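Local coordinates for CDP-glucose-4,6-dehydratase (Yersinia pseudotuberculosis, PDB 1RKX), which catalyses the NAD-dependent removal of water from CDP-D-glucose to give the 4-keto-6-deoxy sugar nucleotide, at residues Thr168-Tyr171 and Arg172-Phe176; Ala179-Gly182 and Gln183-Thr186; Arg319-Leu322 and Asn323-Leu326; Tyr345-Thr348 and Glu349-Tyr353. One frame throughout, in Å; residues are numbered along the deposited sequence.

Interaction 1 (Thr168-Tyr171 and Arg172-Phe176); sequences TSSY and RNSFF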
loop_
_atom_site.group_PDB
_atom_site.type_symbol
_atom_site.label_atom_id
_atom_site.label_comp_id
_atom_site.label_asym_id
_atom_site.label_seq_id
_atom_site.Cartn_x
_atom_site.Cartn_y
_atom_site.Cartn_z
ATOM N N THR C 168 15.026 -12.798 -10.828
ATOM C CA THR C 168 14.472 -14.126 -10.593
ATOM C C THR C 168 12.987 -14.146 -10.920
ATOM O O THR C 168 12.494 -15.095 -11.522
ATOM C CB THR C 168 14.682 -14.582 -9.138
ATOM O OG1 THR C 168 16.071 -14.492 -8.803
ATOM C CG2 THR C 168 14.230 -16.039 -8.971
ATOM N N SER C 169 12.277 -13.088 -10.533
ATOM C CA SER C 169 10.846 -12.995 -10.812
ATOM C C SER C 169 10.562 -13.021 -12.319
ATOM O O SER C 169 9.650 -13.721 -12.782
ATOM C CB SER C 169 10.283 -11.709 -10.206
ATOM O OG SER C 169 8.918 -11.560 -10.521
ATOM N N SER C 170 11.336 -12.256 -13.087
ATOM C CA SER C 170 11.129 -12.216 -14.531
ATOM C C SER C 170 11.500 -13.535 -15.201
ATOM O O SER C 170 10.778 -14.001 -16.082
ATOM C CB SER C 170 11.934 -11.087 -15.176
ATOM O OG SER C 170 11.753 -11.098 -16.592
ATOM N N TYR C 171 12.618 -14.131 -14.795
ATOM C CA TYR C 171 13.029 -15.400 -15.392
ATOM C C TYR C 171 11.968 -16.459 -15.134
ATOM O O TYR C 171 11.643 -17.246 -16.021
ATOM C CB TYR C 171 14.380 -15.864 -14.838
ATOM C CG TYR C 171 15.524 -15.644 -15.804
ATOM C CD1 TYR C 171 16.078 -14.375 -15.988
ATOM C CD2 TYR C 171 16.018 -16.695 -16.579
ATOM C CE1 TYR C 171 17.094 -14.158 -16.925
ATOM C CE2 TYR C 171 17.028 -16.491 -17.519
ATOM C CZ TYR C 171 17.561 -15.224 -17.688
ATOM O OH TYR C 171 18.560 -15.027 -18.619
ATOM N N ARG C 172 11.421 -16.469 -13.921
ATOM C CA ARG C 172 10.384 -17.433 -13.570
ATOM C C ARG C 172 9.144 -17.215 -14.430
ATOM O O ARG C 172 8.615 -18.154 -15.033
ATOM C CB ARG C 172 10.010 -17.310 -12.087
ATOM C CG ARG C 172 8.890 -18.249 -11.637
ATOM C CD ARG C 172 8.727 -18.223 -10.120
ATOM N NE ARG C 172 8.496 -16.867 -9.632
ATOM C CZ ARG C 172 9.055 -16.349 -8.544
ATOM N NH1 ARG C 172 9.891 -17.071 -7.806
ATOM N NH2 ARG C 172 8.782 -15.098 -8.195
ATOM N N ASN C 173 8.681 -15.973 -14.492
ATOM C CA ASN C 173 7.494 -15.639 -15.271
ATOM C C ASN C 173 7.654 -15.904 -16.760
ATOM O O ASN C 173 6.722 -16.368 -17.421
ATOM C CB ASN C 173 7.135 -14.166 -15.071
ATOM C CG ASN C 173 6.462 -13.901 -13.740
ATOM O OD1 ASN C 173 6.364 -12.756 -13.301
ATOM N ND2 ASN C 173 5.982 -14.960 -13.096
ATOM N N SER C 174 8.841 -15.606 -17.280
ATOM C CA SER C 174 9.120 -15.768 -18.699
ATOM C C SER C 174 9.545 -17.163 -19.143
ATOM O O SER C 174 9.118 -17.630 -20.199
ATOM C CB SER C 174 10.203 -14.777 -19.128
ATOM O OG SER C 174 9.867 -13.449 -18.757
ATOM N N PHE C 175 10.376 -17.825 -18.345
ATOM C CA PHE C 175 10.891 -19.134 -18.735
ATOM C C PHE C 175 10.567 -20.335 -17.849
ATOM O O PHE C 175 10.714 -21.479 -18.286
ATOM C CB PHE C 175 12.404 -19.024 -18.910
ATOM C CG PHE C 175 12.831 -17.817 -19.706
ATOM C CD1 PHE C 175 13.560 -16.789 -19.104
ATOM C CD2 PHE C 175 12.494 -17.697 -21.054
ATOM C CE1 PHE C 175 13.944 -15.662 -19.833
ATOM C CE2 PHE C 175 12.874 -16.574 -21.793
ATOM C CZ PHE C 175 13.601 -15.554 -21.181
ATOM N N PHE C 176 10.142 -20.092 -16.615
ATOM C CA PHE C 176 9.807 -21.185 -15.701
ATOM C C PHE C 176 8.425 -20.912 -15.119
ATOM O O PHE C 176 8.177 -21.138 -13.932
ATOM C CB PHE C 176 10.833 -21.266 -14.561
ATOM C CG PHE C 176 12.266 -21.333 -15.025
ATOM C CD1 PHE C 176 13.161 -20.313 -14.712
ATOM C CD2 PHE C 176 12.729 -22.426 -15.758
ATOM C CE1 PHE C 176 14.498 -20.380 -15.117
ATOM C CE2 PHE C 176 14.059 -22.505 -16.167
ATOM C CZ PHE C 176 14.948 -21.480 -15.845
HETATM O O HOH W 1 8.402 -10.041 -12.599
HETATM O O HOH W 2 7.369 -14.087 -10.670
#

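Interaction 2 (Ala179-Gly182 and Gln183-Thr186); sequences ANYG and QHGT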
loop_
_atom_site.group_PDB
_atom_site.type_symbol
_atom_site.label_atom_id
_atom_site.label_comp_id
_atom_site.label_asym_id
_atom_site.label_seq_id
_atom_site.Cartn_x
_atom_site.Cartn_y
_atom_site.Cartn_z
ATOM N N ALA C 179 2.408 -21.961 -15.102
ATOM C CA ALA C 179 1.450 -22.417 -16.100
ATOM C C ALA C 179 2.058 -23.426 -17.065
ATOM O O ALA C 179 1.338 -24.176 -17.717
ATOM C CB ALA C 179 0.907 -21.229 -16.876
ATOM N N ASN C 180 3.383 -23.442 -17.160
ATOM C CA ASN C 180 4.062 -24.365 -18.063
ATOM C C ASN C 180 4.926 -25.377 -17.328
ATOM O O ASN C 180 5.773 -26.029 -17.937
ATOM C CB ASN C 180 4.939 -23.590 -19.049
ATOM C CG ASN C 180 4.133 -22.711 -19.982
ATOM O OD1 ASN C 180 4.687 -22.047 -20.859
ATOM N ND2 ASN C 180 2.816 -22.700 -19.800
ATOM N N TYR C 181 4.718 -25.509 -16.023
ATOM C CA TYR C 181 5.507 -26.439 -15.226
ATOM C C TYR C 181 5.527 -27.842 -15.826
ATOM O O TYR C 181 6.552 -28.523 -15.801
ATOM C CB TYR C 181 4.966 -26.512 -13.800
ATOM C CG TYR C 181 5.781 -27.413 -12.902
ATOM C CD1 TYR C 181 7.007 -26.991 -12.381
ATOM C CD2 TYR C 181 5.336 -28.703 -12.590
ATOM C CE1 TYR C 181 7.772 -27.832 -11.570
ATOM C CE2 TYR C 181 6.090 -29.549 -11.786
ATOM C CZ TYR C 181 7.306 -29.111 -11.278
ATOM O OH TYR C 181 8.056 -29.954 -10.485
ATOM N N GLY C 182 4.388 -28.267 -16.366
ATOM C CA GLY C 182 4.298 -29.588 -16.959
ATOM C C GLY C 182 5.282 -29.796 -18.091
ATOM O O GLY C 182 5.503 -30.923 -18.522
ATOM N N GLN C 183 5.882 -28.712 -18.573
ATOM C CA GLN C 183 6.836 -28.807 -19.668
ATOM C C GLN C 183 8.285 -28.688 -19.197
ATOM O O GLN C 183 9.093 -29.585 -19.436
ATOM C CB GLN C 183 6.541 -27.725 -20.707
ATOM C CG GLN C 183 5.059 -27.545 -21.005
ATOM C CD GLN C 183 4.803 -26.547 -22.119
ATOM O OE1 GLN C 183 5.390 -25.464 -22.146
ATOM N NE2 GLN C 183 3.916 -26.902 -23.042
ATOM N N HIS C 184 8.612 -27.587 -18.522
ATOM C CA HIS C 184 9.974 -27.367 -18.044
ATOM C C HIS C 184 10.283 -28.070 -16.726
ATOM O O HIS C 184 11.410 -28.508 -16.501
ATOM C CB HIS C 184 10.256 -25.858 -17.921
ATOM C CG HIS C 184 9.328 -25.135 -16.993
ATOM N ND1 HIS C 184 9.488 -25.142 -15.623
ATOM C CD2 HIS C 184 8.231 -24.379 -17.238
ATOM C CE1 HIS C 184 8.532 -24.420 -15.067
ATOM N NE2 HIS C 184 7.756 -23.946 -16.025
ATOM N N GLY C 185 9.285 -28.162 -15.856
ATOM C CA GLY C 185 9.462 -28.830 -14.577
ATOM C C GLY C 185 10.385 -28.158 -13.575
ATOM O O GLY C 185 10.846 -28.797 -12.635
ATOM N N THR C 186 10.649 -26.867 -13.750
ATOM C CA THR C 186 11.540 -26.160 -12.834
ATOM C C THR C 186 10.782 -25.228 -11.890
ATOM O O THR C 186 10.041 -24.354 -12.335
ATOM C CB THR C 186 12.579 -25.330 -13.617
ATOM O OG1 THR C 186 13.257 -26.177 -14.557
ATOM C CG2 THR C 186 13.603 -24.721 -12.666
#

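Interaction 3 (Arg319-Leu322 and Asn323-Leu326); sequences RWNL and NTTL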
loop_
_atom_site.group_PDB
_atom_site.type_symbol
_atom_site.label_atom_id
_atom_site.label_comp_id
_atom_site.label_asym_id
_atom_site.label_seq_id
_atom_site.Cartn_x
_atom_site.Cartn_y
_atom_site.Cartn_z
ATOM N N ARG C 319 14.783 -23.303 15.690
ATOM C CA ARG C 319 14.942 -24.296 16.746
ATOM C C ARG C 319 15.760 -23.856 17.948
ATOM O O ARG C 319 15.582 -24.395 19.042
ATOM C CB ARG C 319 15.572 -25.567 16.166
ATOM C CG ARG C 319 14.878 -26.085 14.931
ATOM C CD ARG C 319 15.490 -27.390 14.455
ATOM N NE ARG C 319 14.896 -27.795 13.188
ATOM C CZ ARG C 319 14.997 -29.009 12.663
ATOM N NH1 ARG C 319 15.676 -29.959 13.298
ATOM N NH2 ARG C 319 14.414 -29.271 11.501
ATOM N N TRP C 320 16.654 -22.889 17.758
ATOM C CA TRP C 320 17.498 -22.423 18.856
ATOM C C TRP C 320 17.330 -20.952 19.219
ATOM O O TRP C 320 17.341 -20.084 18.344
ATOM C CB TRP C 320 18.979 -22.647 18.534
ATOM C CG TRP C 320 19.390 -24.074 18.329
ATOM C CD1 TRP C 320 18.711 -25.199 18.715
ATOM C CD2 TRP C 320 20.608 -24.526 17.729
ATOM N NE1 TRP C 320 19.437 -26.324 18.392
ATOM C CE2 TRP C 320 20.607 -25.938 17.788
ATOM C CE3 TRP C 320 21.708 -23.874 17.150
ATOM C CZ2 TRP C 320 21.664 -26.712 17.287
ATOM C CZ3 TRP C 320 22.758 -24.642 16.653
ATOM C CH2 TRP C 320 22.726 -26.048 16.727
ATOM N N ASN C 321 17.185 -20.668 20.510
ATOM C CA ASN C 321 17.071 -19.285 20.942
ATOM C C ASN C 321 18.491 -18.748 20.810
ATOM O O ASN C 321 19.411 -19.509 20.505
ATOM C CB ASN C 321 16.591 -19.195 22.395
ATOM C CG ASN C 321 17.474 -19.965 23.352
ATOM O OD1 ASN C 321 18.676 -19.724 23.437
ATOM N ND2 ASN C 321 16.877 -20.896 24.084
ATOM N N LEU C 322 18.686 -17.456 21.039
ATOM C CA LEU C 322 20.019 -16.890 20.891
ATOM C C LEU C 322 21.035 -17.489 21.861
ATOM O O LEU C 322 22.138 -17.851 21.453
ATOM C CB LEU C 322 19.983 -15.368 21.042
ATOM C CG LEU C 322 21.276 -14.677 20.590
ATOM C CD1 LEU C 322 21.629 -15.128 19.175
ATOM C CD2 LEU C 322 21.114 -13.167 20.649
ATOM N N ASN C 323 20.663 -17.604 23.135
ATOM C CA ASN C 323 21.564 -18.161 24.143
ATOM C C ASN C 323 22.124 -19.508 23.708
ATOM O O ASN C 323 23.328 -19.736 23.775
ATOM C CB ASN C 323 20.846 -18.324 25.485
ATOM C CG ASN C 323 20.398 -17.002 26.074
ATOM O OD1 ASN C 323 20.016 -16.929 27.241
ATOM N ND2 ASN C 323 20.436 -15.949 25.265
ATOM N N THR C 324 21.242 -20.403 23.275
ATOM C CA THR C 324 21.660 -21.718 22.818
ATOM C C THR C 324 22.665 -21.549 21.680
ATOM O O THR C 324 23.734 -22.169 21.673
ATOM C CB THR C 324 20.458 -22.526 22.303
ATOM O OG1 THR C 324 19.534 -22.743 23.376
ATOM C CG2 THR C 324 20.907 -23.864 21.737
ATOM N N THR C 325 22.316 -20.694 20.726
ATOM C CA THR C 325 23.170 -20.426 19.570
ATOM C C THR C 325 24.545 -19.891 19.971
ATOM O O THR C 325 25.568 -20.361 19.469
ATOM C CB THR C 325 22.467 -19.435 18.608
ATOM O OG1 THR C 325 21.355 -20.103 17.993
ATOM C CG2 THR C 325 23.429 -18.928 17.527
ATOM N N LEU C 326 24.576 -18.922 20.882
ATOM C CA LEU C 326 25.846 -18.353 21.334
ATOM C C LEU C 326 26.703 -19.413 22.027
ATOM O O LEU C 326 27.930 -19.396 21.932
ATOM C CB LEU C 326 25.598 -17.177 22.290
ATOM C CG LEU C 326 25.014 -15.900 21.675
ATOM C CD1 LEU C 326 24.740 -14.867 22.761
ATOM C CD2 LEU C 326 25.994 -15.343 20.643
HETATM O O HOH W 3 19.498 -19.328 16.307
HETATM O O HOH W 4 17.180 -22.862 22.334
#

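Interaction 4 (Tyr345-Thr348 and Glu349-Tyr353); sequences YSIT and EINNY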
loop_
_atom_site.group_PDB
_atom_site.type_symbol
_atom_site.label_atom_id
_atom_site.label_comp_id
_atom_site.label_asym_id
_atom_site.label_seq_id
_atom_site.Cartn_x
_atom_site.Cartn_y
_atom_site.Cartn_z
ATOM N N TYR C 345 33.520 -32.154 13.920
ATOM C CA TYR C 345 32.819 -31.312 14.884
ATOM C C TYR C 345 31.629 -30.627 14.224
ATOM O O TYR C 345 30.538 -30.571 14.792
ATOM C CB TYR C 345 33.754 -30.247 15.461
ATOM C CG TYR C 345 33.151 -29.492 16.626
ATOM C CD1 TYR C 345 33.292 -29.959 17.935
ATOM C CD2 TYR C 345 32.416 -28.321 16.417
ATOM C CE1 TYR C 345 32.718 -29.279 19.008
ATOM C CE2 TYR C 345 31.836 -27.633 17.482
ATOM C CZ TYR C 345 31.993 -28.119 18.774
ATOM O OH TYR C 345 31.436 -27.452 19.840
ATOM N N SER C 346 31.836 -30.111 13.013
ATOM C CA SER C 346 30.764 -29.423 12.292
ATOM C C SER C 346 29.650 -30.382 11.910
ATOM O O SER C 346 28.477 -30.012 11.915
ATOM C CB SER C 346 31.318 -28.730 11.042
ATOM O OG SER C 346 32.230 -27.710 11.411
ATOM N N ILE C 347 30.012 -31.617 11.586
ATOM C CA ILE C 347 29.012 -32.616 11.224
ATOM C C ILE C 347 28.137 -32.897 12.440
ATOM O O ILE C 347 26.916 -33.017 12.333
ATOM C CB ILE C 347 29.668 -33.941 10.780
ATOM C CG1 ILE C 347 30.556 -33.699 9.557
ATOM C CG2 ILE C 347 28.591 -34.979 10.476
ATOM C CD1 ILE C 347 29.834 -33.071 8.387
ATOM N N THR C 348 28.775 -33.012 13.600
ATOM C CA THR C 348 28.048 -33.266 14.837
ATOM C C THR C 348 27.134 -32.088 15.163
ATOM O O THR C 348 26.036 -32.277 15.684
ATOM C CB THR C 348 29.017 -33.508 16.012
ATOM O OG1 THR C 348 29.737 -34.728 15.786
ATOM C CG2 THR C 348 28.256 -33.608 17.330
ATOM N N GLU C 349 27.586 -30.872 14.859
ATOM C CA GLU C 349 26.771 -29.695 15.124
ATOM C C GLU C 349 25.501 -29.776 14.293
ATOM O O GLU C 349 24.410 -29.475 14.773
ATOM C CB GLU C 349 27.535 -28.414 14.792
ATOM C CG GLU C 349 26.776 -27.160 15.166
ATOM C CD GLU C 349 27.611 -26.205 15.988
ATOM O OE1 GLU C 349 28.268 -26.661 16.947
ATOM O OE2 GLU C 349 27.602 -24.994 15.686
ATOM N N ILE C 350 25.645 -30.190 13.039
ATOM C CA ILE C 350 24.496 -30.329 12.163
ATOM C C ILE C 350 23.560 -31.388 12.731
ATOM O O ILE C 350 22.341 -31.215 12.725
ATOM C CB ILE C 350 24.933 -30.729 10.739
ATOM C CG1 ILE C 350 25.613 -29.531 10.063
ATOM C CG2 ILE C 350 23.730 -31.206 9.932
ATOM C CD1 ILE C 350 26.354 -29.869 8.780
ATOM N N ASN C 351 24.131 -32.481 13.231
ATOM C CA ASN C 351 23.318 -33.548 13.812
ATOM C C ASN C 351 22.582 -33.049 15.053
ATOM O O ASN C 351 21.409 -33.359 15.253
ATOM C CB ASN C 351 24.185 -34.758 14.177
ATOM C CG ASN C 351 24.710 -35.489 12.957
ATOM O OD1 ASN C 351 23.987 -35.691 11.978
ATOM N ND2 ASN C 351 25.969 -35.904 13.014
ATOM N N ASN C 352 23.277 -32.280 15.887
ATOM C CA ASN C 352 22.668 -31.732 17.093
ATOM C C ASN C 352 21.471 -30.871 16.713
ATOM O O ASN C 352 20.436 -30.904 17.377
ATOM C CB ASN C 352 23.684 -30.890 17.866
ATOM C CG ASN C 352 24.703 -31.736 18.602
ATOM O OD1 ASN C 352 25.750 -31.243 19.025
ATOM N ND2 ASN C 352 24.395 -33.017 18.772
ATOM N N TYR C 353 21.618 -30.101 15.638
ATOM C CA TYR C 353 20.538 -29.236 15.179
ATOM C C TYR C 353 19.352 -30.071 14.712
ATOM O O TYR C 353 18.219 -29.843 15.133
ATOM C CB TYR C 353 21.006 -28.358 14.016
ATOM C CG TYR C 353 19.962 -27.361 13.575
ATOM C CD1 TYR C 353 19.830 -26.134 14.222
ATOM C CD2 TYR C 353 19.076 -27.660 12.538
ATOM C CE1 TYR C 353 18.839 -25.230 13.851
ATOM C CE2 TYR C 353 18.085 -26.763 12.160
ATOM C CZ TYR C 353 17.973 -25.549 12.824
ATOM O OH TYR C 353 16.991 -24.658 12.463
HETATM O O HOH W 5 29.519 -26.146 19.215
#

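Interaction 1 (Thr168-Tyr171 and Arg172-Phe176)
The ring of Y171 takes F175 over one face: F175 turns an edge to it, the planes 60° and the centroids 5.1 Å apart, with F175 CD1 coming to 3.5 Å from Y171 CD2. At the edge of the Y171 ring, near its plane, stands F176 CE1. F175 in turn carries the CB of S174 over the centre of one of its faces and makes a cation-pi contact with R119, while Y171 OH is hydrogen-bonded to E116. Along the guanidinium edge of R172, water 2 lies in plane, 3.0 Å from NH2, and also binds S169 OG; R172 NH1 is held by the carbonyl of V188. Apart from F176, just past its end, residues 168-176 form the last turns of helix 156-175, which flanks the Rossmann-type sheet and packs against helix 100-121. S170 O receives two bonds from S174, one from N and one from OG at 2.9 Å, the hydroxyl brought back to its own helix by a chi1 of -53°. S170 OG is bonded instead to Y154 O of the second subunit, and that tyrosine also packs on S174. Y171 O accepts F175 N at 2.7 Å and, weakly, F176 N, where the backbone leaves helical angles.

Interaction 2 (Ala179-Gly182 and Gln183-Thr186)
Y181 and H184 meet in an offset edge-to-face pair, the tyrosine edge directed at the imidazole face with the planes at 88° and the centroids 5.9 Å apart. The same imidazole face is covered by the backbone: Y181 CA stands 3.8 Å from the H184 ring centroid in a CH-pi contact. G185 makes the like contact with the tyrosine, its CA lying over one face of the Y181 ring, 3.9 Å from the centroid. N180 and Q183 run side by side, with Q183 OE1 3.6 Å from N180 CB. These residues make a single short helical turn, 181-184, between helix 156-175 and strand 187-192 of the Rossmann-type sheet; N180 stands at its N-cap position without a capping bond from its side chain, and G185 ends it with positive phi. N180 O accepts both Q183 N and H184 N, the latter in the carbonyl plane, the former from above it. With chi1 at 59°, CG of H184 sits between its own backbone N and carbonyl carbon, and the ring is fixed from two ends: ND1 accepts T186 N at 2.8 Å, nearly straight at 166°, and NE2 is hydrogen-bonded to N177 O. Further out, K125 NZ holds Y181 OH, and V124 O holds T186 OG1.

Interaction 3 (Arg319-Leu322 and Asn323-Leu326)
W320 presents its indole to the first helical turn beyond it. Its CB lies 3.5 Å from T325 OG1, and its CG meets the methyl of T324. That methyl, CG2, is over one face of the indole in a CH-pi contact, 4.0 Å from the centroid of the five-membered ring and 20° off its normal; T325 OG1 stands at the edge, near the ring plane. T324 presents this methyl because CG2 is anti to its backbone N, which turns OG1 to the polar side. On the five-membered ring, NE1 is hydrogen-bonded to T356 OG1, and the indole also stacks with Y328 and meets H234 edge-to-face. The chain here enters helix 322-338, and N321 is its N-cap: OD1 accepts T324 N at 2.7 Å in an almost straight bond of 173°. A chi1 of 56° swings the N321 amide back over the turn and makes this possible. T324 OG1 comes to 3.1 Å from the same OD1, at most a weak bond, and has water 4 beside it, a water that also receives N321 N. Water 3 is bonded to T325 OG1 at 2.6 Å and lies within reach of W320 O. On the apolar side of the turn, L322 CG and L326 CG approach to 4.1 Å. These leucines pack against helix 272-283, L322 on I275 and L326 on M279, while L322 also reaches W232 and I197 on the small mixed sheet; L322 N is hydrogen-bonded to D268.

Interaction 4 (Tyr345-Thr348 and Glu349-Tyr353)
Both Y345 and E349 set CG anti to their backbone N, with chi1 near 180°, which sends the ring and the carboxylate, one turn apart on helix 342-355, to the same flank. A bend at chi2 of E349 (129°) then turns the carboxylate until OE1 approaches Y345 CE2, at 3.7 Å. The two side chains cross obliquely, their planes 60° apart, and their polar ends are joined through water 5, which donates to E349 OE1 at 2.6 Å and accepts from Y345 OH at 2.4 Å, a distance short enough to be treated with caution. On other flanks the same spacing gives milder contacts: I347 CG2 lies alongside N351 ND2 at 3.8 Å, and the methyl of T348 faces N352 OD1. Beneath them runs the regular helical ladder, from E349 N to Y345 O through to N352 N to T348 O, the last at 2.8 Å. This C-terminal helix lies against helix 20-31, where S346 touches W24 and L27 and I350 touches W28, and against helix 322-338, where E349 and N352 meet Y328. S346 OG is bonded to M342 O and W332 NE1, and the Y345 ring also meets W332. E349 is buried, and its carboxylate oxygens have separate partners: OE1 the water, OE2 the NE2 of H234. A carboxylate so placed would probably favour a proton on that imidazole nitrogen, while the water on the other oxygen would probably offset part of the buried charge.

Interactions 1 and 2 form one patch at an end of the NAD-binding fold, their centres 12 Å apart, where F176 CD2 lies 3.6 Å from T186 CB. Interactions 3 and 4 make a second patch, centres 14 Å apart, where W320 CZ2 comes within 3.5 Å of Y353 CA and R319 NH1 probably bonds Y353 O. About 37 Å separates the centres of interactions 1 and 3, on opposite sides of the chain's centre. None touches the cofactor: bound NAD is about 11 Å from the side chain of T168, 12 Å from that of T325 and 14 Å from that of S346, whereas residues 179-186 lie away from the known sites.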